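Local coordinates for acetyltransferase, GNAT family protein (Mycobacterium smegmatis, PDB 6C37), which probably transfers an acetyl group from acetyl-CoA to the N-terminal alanine of protein substrates and is captured here with CoA disulfide, at residues 78-83 with 94-99; 20-25 with 83-88; 130-135 with 193-198; 126-131 with 159-164. One frame throughout, in Å; residues are numbered along the deposited sequence.

Contact 1: 78-83 with 94-99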
# COMPACT_ATOMS: atom_id res chain seq x y z
N ARG A 78 8.76 8.82 -8.77
CA ARG A 78 9.13 7.42 -8.62
C ARG A 78 8.31 6.69 -7.56
O ARG A 78 8.39 5.46 -7.49
CB ARG A 78 10.62 7.31 -8.29
CG ARG A 78 11.46 7.85 -9.43
CD ARG A 78 12.92 7.44 -9.32
NE ARG A 78 13.57 8.11 -8.20
CZ ARG A 78 14.56 8.98 -8.33
NH1 ARG A 78 15.02 9.29 -9.54
NH2 ARG A 78 15.10 9.54 -7.26
N MET A 79 7.51 7.41 -6.78
CA MET A 79 6.78 6.84 -5.66
C MET A 79 5.56 7.70 -5.38
O MET A 79 5.57 8.91 -5.66
CB MET A 79 7.68 6.76 -4.41
CG MET A 79 7.05 6.17 -3.15
SD MET A 79 8.27 6.10 -1.82
CE MET A 79 9.72 5.60 -2.77
N LEU A 80 4.51 7.08 -4.86
CA LEU A 80 3.35 7.79 -4.31
C LEU A 80 3.15 7.26 -2.90
O LEU A 80 2.54 6.20 -2.71
CB LEU A 80 2.10 7.61 -5.17
CG LEU A 80 2.13 8.39 -6.49
CD1 LEU A 80 2.86 7.59 -7.56
CD2 LEU A 80 0.73 8.76 -6.98
N PRO A 81 3.71 7.94 -1.90
CA PRO A 81 3.59 7.46 -0.52
C PRO A 81 2.36 8.00 0.19
O PRO A 81 2.35 9.14 0.68
CB PRO A 81 4.89 7.96 0.13
CG PRO A 81 5.20 9.25 -0.62
CD PRO A 81 4.66 9.07 -2.03
N PHE A 82 1.31 7.19 0.26
CA PHE A 82 0.07 7.59 0.93
C PHE A 82 -0.01 7.04 2.34
O PHE A 82 0.55 5.99 2.67
CB PHE A 82 -1.16 7.11 0.16
CG PHE A 82 -1.34 7.77 -1.17
CD1 PHE A 82 -1.75 9.09 -1.26
CD2 PHE A 82 -1.11 7.07 -2.34
CE1 PHE A 82 -1.94 9.69 -2.46
CE2 PHE A 82 -1.29 7.66 -3.57
CZ PHE A 82 -1.70 9.00 -3.64
N VAL A 83 -0.70 7.78 3.17
CA VAL A 83 -1.23 7.31 4.45
C VAL A 83 -2.65 6.84 4.22
O VAL A 83 -3.42 7.46 3.47
CB VAL A 83 -1.17 8.46 5.48
CG1 VAL A 83 -1.98 8.12 6.73
CG2 VAL A 83 0.24 8.78 5.84
N LEU A 94 -0.23 3.14 2.29
CA LEU A 94 -0.32 2.54 0.96
C LEU A 94 0.75 3.23 0.12
O LEU A 94 0.72 4.45 -0.04
CB LEU A 94 -1.71 2.74 0.35
CG LEU A 94 -2.23 2.28 -1.04
CD1 LEU A 94 -1.55 2.95 -2.27
CD2 LEU A 94 -2.40 0.76 -1.21
N THR A 95 1.69 2.44 -0.41
CA THR A 95 2.80 2.98 -1.17
C THR A 95 2.79 2.39 -2.57
O THR A 95 2.73 1.17 -2.74
CB THR A 95 4.14 2.69 -0.49
OG1 THR A 95 4.11 3.14 0.87
CG2 THR A 95 5.30 3.39 -1.24
N ILE A 96 2.87 3.26 -3.57
CA ILE A 96 3.11 2.87 -4.95
C ILE A 96 4.57 3.19 -5.25
O ILE A 96 5.01 4.33 -5.04
CB ILE A 96 2.16 3.62 -5.90
CG1 ILE A 96 0.71 3.27 -5.55
CG2 ILE A 96 2.48 3.30 -7.37
CD1 ILE A 96 -0.21 4.47 -5.55
N GLY A 97 5.34 2.19 -5.69
CA GLY A 97 6.78 2.34 -5.79
C GLY A 97 7.31 1.90 -7.15
O GLY A 97 6.60 1.29 -7.95
N ASN A 98 8.58 2.25 -7.39
CA ASN A 98 9.26 1.92 -8.65
C ASN A 98 8.43 2.34 -9.87
O ASN A 98 8.30 1.59 -10.84
CB ASN A 98 9.59 0.42 -8.69
CG ASN A 98 10.61 0.07 -9.75
OD1 ASN A 98 11.45 0.88 -10.11
ND2 ASN A 98 10.52 -1.16 -10.26
N VAL A 99 7.85 3.54 -9.81
CA VAL A 99 6.99 4.03 -10.88
C VAL A 99 7.82 4.31 -12.13
O VAL A 99 8.84 5.01 -12.07
CB VAL A 99 6.24 5.30 -10.44
CG1 VAL A 99 5.38 5.82 -11.60
CG2 VAL A 99 5.40 5.02 -9.21
O HOH W 1 3.36 5.57 2.26

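Contact 2: 20-25 with 83-88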
# COMPACT_ATOMS: atom_id res chain seq x y z
N GLY A 20 -9.76 6.75 3.28
CA GLY A 20 -9.20 7.56 2.21
C GLY A 20 -7.69 7.50 2.26
O GLY A 20 -7.10 7.02 3.22
N LEU A 21 -7.06 7.99 1.18
CA LEU A 21 -5.61 8.11 1.10
C LEU A 21 -5.21 9.58 0.99
O LEU A 21 -5.89 10.38 0.35
CB LEU A 21 -5.05 7.37 -0.13
CG LEU A 21 -5.42 5.91 -0.35
CD1 LEU A 21 -4.81 5.38 -1.66
CD2 LEU A 21 -4.94 5.09 0.84
N ARG A 22 -4.07 9.92 1.59
CA ARG A 22 -3.52 11.27 1.43
C ARG A 22 -2.01 11.23 1.67
O ARG A 22 -1.50 10.28 2.28
CB ARG A 22 -4.23 12.26 2.38
CG ARG A 22 -4.26 11.81 3.81
CD ARG A 22 -3.06 12.32 4.57
NE ARG A 22 -3.15 12.05 6.00
CZ ARG A 22 -2.09 11.96 6.79
NH1 ARG A 22 -0.88 12.14 6.27
NH2 ARG A 22 -2.24 11.72 8.08
N PRO A 23 -1.27 12.25 1.21
CA PRO A 23 0.19 12.19 1.31
C PRO A 23 0.71 12.14 2.74
O PRO A 23 0.17 12.77 3.65
CB PRO A 23 0.64 13.48 0.62
CG PRO A 23 -0.44 13.80 -0.31
CD PRO A 23 -1.71 13.38 0.39
N VAL A 24 1.82 11.42 2.91
CA VAL A 24 2.59 11.46 4.15
C VAL A 24 2.95 12.92 4.47
O VAL A 24 3.16 13.73 3.55
CB VAL A 24 3.84 10.57 4.08
CG1 VAL A 24 3.45 9.10 4.04
CG2 VAL A 24 4.70 10.92 2.87
N ARG A 25 2.98 13.25 5.77
CA ARG A 25 3.32 14.57 6.30
C ARG A 25 4.29 14.43 7.46
O ARG A 25 4.37 13.39 8.11
CB ARG A 25 2.13 15.35 6.88
CG ARG A 25 0.82 15.25 6.23
CD ARG A 25 -0.06 16.35 6.76
NE ARG A 25 -1.01 15.89 7.78
CZ ARG A 25 -2.25 15.52 7.49
NH1 ARG A 25 -2.66 15.53 6.23
NH2 ARG A 25 -3.08 15.13 8.45
N VAL A 83 -0.70 7.78 3.17
CA VAL A 83 -1.23 7.31 4.45
C VAL A 83 -2.65 6.84 4.22
O VAL A 83 -3.42 7.46 3.47
CB VAL A 83 -1.17 8.46 5.48
CG1 VAL A 83 -1.98 8.12 6.73
CG2 VAL A 83 0.24 8.78 5.84
N ILE A 84 -3.01 5.72 4.84
CA ILE A 84 -4.39 5.26 4.89
C ILE A 84 -5.04 5.91 6.10
O ILE A 84 -4.56 5.74 7.23
CB ILE A 84 -4.48 3.73 4.99
CG1 ILE A 84 -3.72 3.06 3.85
CG2 ILE A 84 -5.94 3.27 4.97
CD1 ILE A 84 -3.63 1.56 4.00
N GLU A 85 -6.11 6.67 5.86
CA GLU A 85 -6.92 7.24 6.93
C GLU A 85 -8.19 6.41 7.12
O GLU A 85 -8.87 6.07 6.14
CB GLU A 85 -7.29 8.69 6.63
CG GLU A 85 -6.14 9.66 6.80
CD GLU A 85 -6.57 11.11 6.59
OE1 GLU A 85 -7.69 11.35 6.08
OE2 GLU A 85 -5.77 12.00 6.94
N LEU A 86 -8.49 6.10 8.38
CA LEU A 86 -9.78 5.57 8.79
C LEU A 86 -10.46 6.66 9.62
O LEU A 86 -9.91 7.07 10.65
CB LEU A 86 -9.64 4.29 9.60
CG LEU A 86 -10.99 3.74 10.08
CD1 LEU A 86 -11.77 3.14 8.92
CD2 LEU A 86 -10.78 2.72 11.21
N ASP A 87 -11.60 7.14 9.15
CA ASP A 87 -12.30 8.25 9.79
C ASP A 87 -11.35 9.42 10.08
O ASP A 87 -11.33 9.98 11.18
CB ASP A 87 -13.02 7.77 11.05
CG ASP A 87 -14.03 6.67 10.75
OD1 ASP A 87 -14.72 6.76 9.72
OD2 ASP A 87 -14.11 5.71 11.55
N GLY A 88 -10.54 9.76 9.07
CA GLY A 88 -9.59 10.86 9.16
C GLY A 88 -8.33 10.60 9.95
O GLY A 88 -7.50 11.51 10.07
O HOH W 2 -4.69 12.09 9.66
O HOH W 3 -5.49 14.61 6.47

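Contact 3: 130-135 with 193-198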
# COMPACT_ATOMS: atom_id res chain seq x y z
N GLY A 130 -6.31 2.98 -4.43
CA GLY A 130 -4.97 3.25 -4.92
C GLY A 130 -4.77 2.76 -6.34
O GLY A 130 -4.17 3.45 -7.17
N LEU A 131 -5.29 1.57 -6.64
CA LEU A 131 -5.22 1.03 -8.00
C LEU A 131 -5.94 1.94 -8.98
O LEU A 131 -5.40 2.27 -10.05
CB LEU A 131 -5.81 -0.38 -8.03
CG LEU A 131 -5.75 -1.13 -9.36
CD1 LEU A 131 -4.31 -1.34 -9.79
CD2 LEU A 131 -6.47 -2.47 -9.21
N ASP A 132 -7.18 2.34 -8.66
CA ASP A 132 -7.92 3.25 -9.53
C ASP A 132 -7.14 4.53 -9.78
O ASP A 132 -7.14 5.05 -10.90
CB ASP A 132 -9.28 3.58 -8.91
CG ASP A 132 -10.24 2.43 -8.97
OD1 ASP A 132 -10.07 1.54 -9.83
OD2 ASP A 132 -11.20 2.42 -8.16
N HIS A 133 -6.50 5.07 -8.74
CA HIS A 133 -5.70 6.27 -8.89
C HIS A 133 -4.53 6.03 -9.84
O HIS A 133 -4.22 6.87 -10.68
CB HIS A 133 -5.19 6.73 -7.53
CG HIS A 133 -4.55 8.08 -7.54
ND1 HIS A 133 -5.26 9.24 -7.72
CD2 HIS A 133 -3.25 8.45 -7.38
CE1 HIS A 133 -4.44 10.27 -7.68
NE2 HIS A 133 -3.21 9.82 -7.47
N CYS A 134 -3.88 4.87 -9.72
CA CYS A 134 -2.77 4.54 -10.62
C CYS A 134 -3.22 4.51 -12.08
O CYS A 134 -2.50 5.00 -12.97
CB CYS A 134 -2.16 3.19 -10.25
SG CYS A 134 -1.19 3.18 -8.74
N PHE A 135 -4.38 3.91 -12.35
CA PHE A 135 -4.85 3.70 -13.72
C PHE A 135 -5.56 4.92 -14.29
O PHE A 135 -5.89 4.92 -15.48
CB PHE A 135 -5.79 2.50 -13.77
CG PHE A 135 -5.09 1.16 -13.59
CD1 PHE A 135 -3.71 1.06 -13.74
CD2 PHE A 135 -5.82 0.02 -13.29
CE1 PHE A 135 -3.07 -0.17 -13.58
CE2 PHE A 135 -5.19 -1.22 -13.14
CZ PHE A 135 -3.81 -1.31 -13.28
N PRO A 193 -13.35 -3.70 -16.29
CA PRO A 193 -14.49 -3.08 -16.98
C PRO A 193 -15.09 -1.94 -16.17
O PRO A 193 -15.58 -0.96 -16.74
CB PRO A 193 -15.50 -4.23 -17.15
CG PRO A 193 -14.76 -5.47 -16.84
CD PRO A 193 -13.62 -5.10 -15.94
N GLN A 194 -15.03 -2.04 -14.85
CA GLN A 194 -15.41 -0.98 -13.93
C GLN A 194 -14.22 -0.70 -13.02
O GLN A 194 -13.25 -1.46 -12.98
CB GLN A 194 -16.64 -1.38 -13.10
CG GLN A 194 -17.91 -1.67 -13.93
CD GLN A 194 -18.77 -0.43 -14.24
OE1 GLN A 194 -18.31 0.72 -14.15
NE2 GLN A 194 -20.02 -0.67 -14.61
N SER A 195 -14.28 0.40 -12.27
CA SER A 195 -13.19 0.70 -11.35
C SER A 195 -13.11 -0.37 -10.27
O SER A 195 -14.07 -1.11 -10.01
CB SER A 195 -13.38 2.08 -10.71
OG SER A 195 -14.47 2.09 -9.82
N ALA A 196 -11.94 -0.47 -9.65
CA ALA A 196 -11.79 -1.40 -8.54
C ALA A 196 -12.73 -1.05 -7.39
O ALA A 196 -13.27 -1.94 -6.74
CB ALA A 196 -10.33 -1.42 -8.06
N ALA A 197 -12.97 0.25 -7.15
CA ALA A 197 -13.95 0.64 -6.14
C ALA A 197 -15.34 0.11 -6.48
O ALA A 197 -16.04 -0.45 -5.63
CB ALA A 197 -13.97 2.16 -6.00
N HIS A 198 -15.75 0.29 -7.74
CA HIS A 198 -17.03 -0.23 -8.20
C HIS A 198 -17.13 -1.74 -8.00
O HIS A 198 -18.17 -2.25 -7.58
CB HIS A 198 -17.21 0.14 -9.68
CG HIS A 198 -18.61 -0.04 -10.19
ND1 HIS A 198 -19.14 -1.27 -10.50
CD2 HIS A 198 -19.58 0.87 -10.45
CE1 HIS A 198 -20.38 -1.12 -10.92
NE2 HIS A 198 -20.67 0.17 -10.90

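Contact 4: 126-131 with 159-164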
# COMPACT_ATOMS: atom_id res chain seq x y z
N ALA A 126 -8.29 0.46 0.52
CA ALA A 126 -7.10 1.25 0.21
C ALA A 126 -6.47 0.77 -1.09
O ALA A 126 -6.09 1.59 -1.94
CB ALA A 126 -6.09 1.17 1.35
N LEU A 127 -6.37 -0.55 -1.27
CA LEU A 127 -5.77 -1.09 -2.48
C LEU A 127 -6.61 -0.72 -3.71
O LEU A 127 -6.07 -0.29 -4.73
CB LEU A 127 -5.62 -2.61 -2.37
CG LEU A 127 -4.99 -3.33 -3.56
CD1 LEU A 127 -3.63 -2.71 -3.90
CD2 LEU A 127 -4.81 -4.82 -3.23
N ALA A 128 -7.93 -0.90 -3.61
CA ALA A 128 -8.80 -0.60 -4.75
C ALA A 128 -8.72 0.87 -5.14
O ALA A 128 -8.55 1.20 -6.32
CB ALA A 128 -10.24 -1.01 -4.44
N MET A 129 -8.82 1.77 -4.17
CA MET A 129 -8.77 3.17 -4.56
C MET A 129 -7.36 3.57 -5.01
O MET A 129 -7.23 4.37 -5.94
CB MET A 129 -9.28 4.07 -3.42
CG MET A 129 -8.41 4.18 -2.19
SD MET A 129 -9.27 5.19 -0.95
CE MET A 129 -10.85 4.36 -0.88
N GLY A 130 -6.31 2.98 -4.43
CA GLY A 130 -4.97 3.25 -4.92
C GLY A 130 -4.77 2.76 -6.34
O GLY A 130 -4.17 3.45 -7.17
N LEU A 131 -5.29 1.57 -6.64
CA LEU A 131 -5.22 1.03 -8.00
C LEU A 131 -5.94 1.94 -8.98
O LEU A 131 -5.40 2.27 -10.05
CB LEU A 131 -5.81 -0.38 -8.03
CG LEU A 131 -5.75 -1.13 -9.36
CD1 LEU A 131 -4.31 -1.34 -9.79
CD2 LEU A 131 -6.47 -2.47 -9.21
N ALA A 159 -6.51 -10.77 -3.93
CA ALA A 159 -7.57 -11.50 -4.63
C ALA A 159 -8.87 -10.69 -4.68
O ALA A 159 -9.56 -10.70 -5.70
CB ALA A 159 -7.80 -12.85 -3.96
N HIS A 160 -9.20 -9.97 -3.60
CA HIS A 160 -10.43 -9.16 -3.59
C HIS A 160 -10.47 -8.17 -4.74
O HIS A 160 -11.55 -7.87 -5.27
CB HIS A 160 -10.56 -8.37 -2.28
CG HIS A 160 -10.76 -9.21 -1.06
ND1 HIS A 160 -10.63 -8.70 0.21
CD2 HIS A 160 -11.09 -10.52 -0.92
CE1 HIS A 160 -10.86 -9.66 1.09
NE2 HIS A 160 -11.14 -10.77 0.43
N VAL A 161 -9.32 -7.59 -5.10
CA VAL A 161 -9.27 -6.53 -6.12
C VAL A 161 -9.04 -7.10 -7.52
O VAL A 161 -9.20 -6.37 -8.51
CB VAL A 161 -8.20 -5.50 -5.68
CG1 VAL A 161 -8.12 -4.30 -6.60
CG2 VAL A 161 -8.51 -5.02 -4.27
N GLY A 162 -8.71 -8.37 -7.63
CA GLY A 162 -8.61 -9.02 -8.92
C GLY A 162 -7.21 -9.24 -9.45
O GLY A 162 -7.07 -9.49 -10.65
N PHE A 163 -6.18 -9.14 -8.60
CA PHE A 163 -4.81 -9.41 -9.06
C PHE A 163 -4.66 -10.86 -9.51
O PHE A 163 -5.26 -11.77 -8.93
CB PHE A 163 -3.82 -9.11 -7.93
CG PHE A 163 -3.49 -7.65 -7.79
CD1 PHE A 163 -4.30 -6.80 -7.04
CD2 PHE A 163 -2.36 -7.10 -8.41
CE1 PHE A 163 -4.00 -5.45 -6.93
CE2 PHE A 163 -2.06 -5.74 -8.28
CZ PHE A 163 -2.87 -4.92 -7.55
N ARG A 164 -3.85 -11.07 -10.55
CA ARG A 164 -3.51 -12.40 -11.06
C ARG A 164 -2.12 -12.80 -10.61
O ARG A 164 -1.21 -11.98 -10.60
CB ARG A 164 -3.48 -12.46 -12.60
CG ARG A 164 -4.70 -12.08 -13.36
CD ARG A 164 -4.33 -11.97 -14.84
NE ARG A 164 -3.80 -10.65 -15.17
CZ ARG A 164 -2.52 -10.37 -15.36
NH1 ARG A 164 -1.60 -11.32 -15.27
NH2 ARG A 164 -2.15 -9.13 -15.65

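Contact 1: 78-83 with 94-99
I96 CD1 touches both L80 and F82 on the tightly packed face of the two arms of a beta hairpin: it sits 3.9 Å from L80 CB and meets F82 at the rim of the ring, in the ring plane, 3.9 Å from CE2. L94 runs alongside F82 and points the same way, its CD1 4.1 Å from F82 CD2. With CG anti to the carbonyl carbon (chi1 -67°), the F82 ring hangs beside its own backbone N. The backbones are paired by alternating bonds, among them L80 N to I96 O (2.8 Å). Past the pairing, V99 N bonds to R78 O, and the V99 and L80 side chains cross at about a right angle, CG2 of V99 against CD1 of L80 at 4.0 Å. The other face, that of P81 and T95, is looser: T95 CG2 touches M79 CG at 3.8 Å, and a water spans F82 O and T95 OG1. R78 leads outward to a salt bridge with E73. Helix 63-75 covers M79 and P81, strand 17-23 meets F82 and L94, and strand 106-113 continues the sheet beyond 94-97.

Contact 2: 20-25 with 83-88
R22 and E85 carry the polar half of this contact, crossing at about a right angle on the face they share with V83. R22 NE donates to E85 OE2 at 2.8 Å in a nearly straight salt bridge (168°), with OE2 in the guanidinium plane but met from above the plane of its own carboxylate; the two planes stand 78° apart. A bend at chi2 lays the R22 chain alongside V83. NH1 bonds to P23 O and makes a salt bridge with D28, which holds the group's rotation. One water joins R22 NH2, E85 OE2 and G88 O; another joins R25 NH1 to the same OE2. OE2 thus takes three hydrogen bonds, which would probably favour the charged form of E85. Both faces of the R22 guanidinium are covered: R25 CZ lies over one, the V83 CG1 methyl over the other at 3.8 Å. The apolar contacts are V83 CG2 with V24 CG1 (3.7 Å) and, on the other face of the sheet, L21 CD2 alongside I84 CG1 (3.8 Å), under helix 122-135. The backbone adds paired bonds at G20 with E85 and R22 with V83, V83 N to R22 O being 2.8 Å. Strands 17-23 and 80-86, antiparallel neighbours whose short segments run at 137°, well short of 180°, belong to the twisted N-terminal part of the central GNAT sheet.

Contact 3: 130-135 with 193-198
D132 presents its carboxylate to the first turn of helix 196-202, one oxygen for each of two successive backbone N-H groups. Its CG stands anti to the carbonyl carbon (chi1 -72°), which aims the group at that turn. A196 N donates to OD1 at 2.8 Å, on the syn lone pair, and A197 N donates to OD2 at 3.0 Å, again from the syn side but 16° out of the carboxylate plane. The second bond is the straighter. Around the paired bonds the carbon atoms close in: S195 CB lies 3.4 Å from D132 OD2, A196 CB is 3.5 Å from D132 OD1, and A197 CB is 3.5 Å from D132 OD2. Beside the carboxylate, L131 CD2 reaches A196 CB at 4.2 Å, an apolar fringe to a mainly polar contact. Helix 122-135 thus meets the N-terminal end of a second helix, where the N-H groups are not used by the helix's own i to i-4 bonds; the helix dipole there would probably favour a charged aspartate. S195 occupies the N-cap position and serves the same turn from within, its OG accepting from H198 N at 3.0 Å. Its chi1 of 69° tucks OG between the backbone N and the carbonyl carbon, which directs the hydroxyl to that amide. Farther out, L131 also touches I143 of strand 142-147 and I187 of strand 178-188, and both L131 and A196 touch V161 of helix 152-161.

Contact 4: 126-131 with 159-164
Helices 122-135 and 152-161, each following one of the two parallel strands 106-113 and 142-147 of the GNAT sheet, meet here through aliphatic side chains, with one ring from the turn beyond the second helix. V161 fills the centre, its two methyls shared between successive turns of the first helix. CG1 touches L131 CD2 at 3.6 Å, the two side chains sliding past each other in opposite directions, and reaches A128 CA at 4.2 Å. CG2 meets L127 CD2 at 3.8 Å, and A128 CB lies 4.4 Å from it. With CG1 anti to the backbone N (chi1 -176°), the valine spreads its branches along the first helix, one to each leucine. L127 CD2 is doubly engaged, for F163 CE1 also lies 3.8 Å away; this methyl approaches the ring obliquely, and L131 CD1 makes a longer contact at F163 CZ. The reversal between V161 and F163 runs through G162, which has a positive phi (103°) and ends the helix in a Schellman motif, with G162 N bonded to A159 O. That turn brings the F163 ring to the L127 and L131 side chains, where it also rests on V185 and I187 of strand 178-188. A196 of helix 196-202 covers A128 and V161. H160 next door touches the bound CoA disulfide, and its ND1 is hydrogen-bonded to OG1 of T124, a residue that binds acetyl-CoA. Helix 122-135 starts beside the glycine-bearing cofactor loop, and this buried helix-to-helix seam is part of the GNAT fold's CoA-binding half.

In the fold
Contacts 1 and 2 share V83 and strand 80-86, pairing it with strands 89-97 and 17-23 respectively; contacts 3 and 4 share L131 and helix 122-135, with centres about 8 Å apart. Contact 1 is the most central, about 8 Å from the chain centre; contact 3 lies farthest out, about 14 Å, with D132 and S195 partly exposed, as is E85 on contact 2's polar side. Both sheet contacts pair backbones; contact 1 adds an apolar face, contact 2 a water-bridged arginine-glutamate salt bridge. Contact 4 has no hydrogen bond between its segments, whereas contact 3 sets a carboxylate against a helix start. L94 and I84 pack on segment 126-131 of helix 122-135, and I96 CD1 lies 3.6 Å from C134 SG.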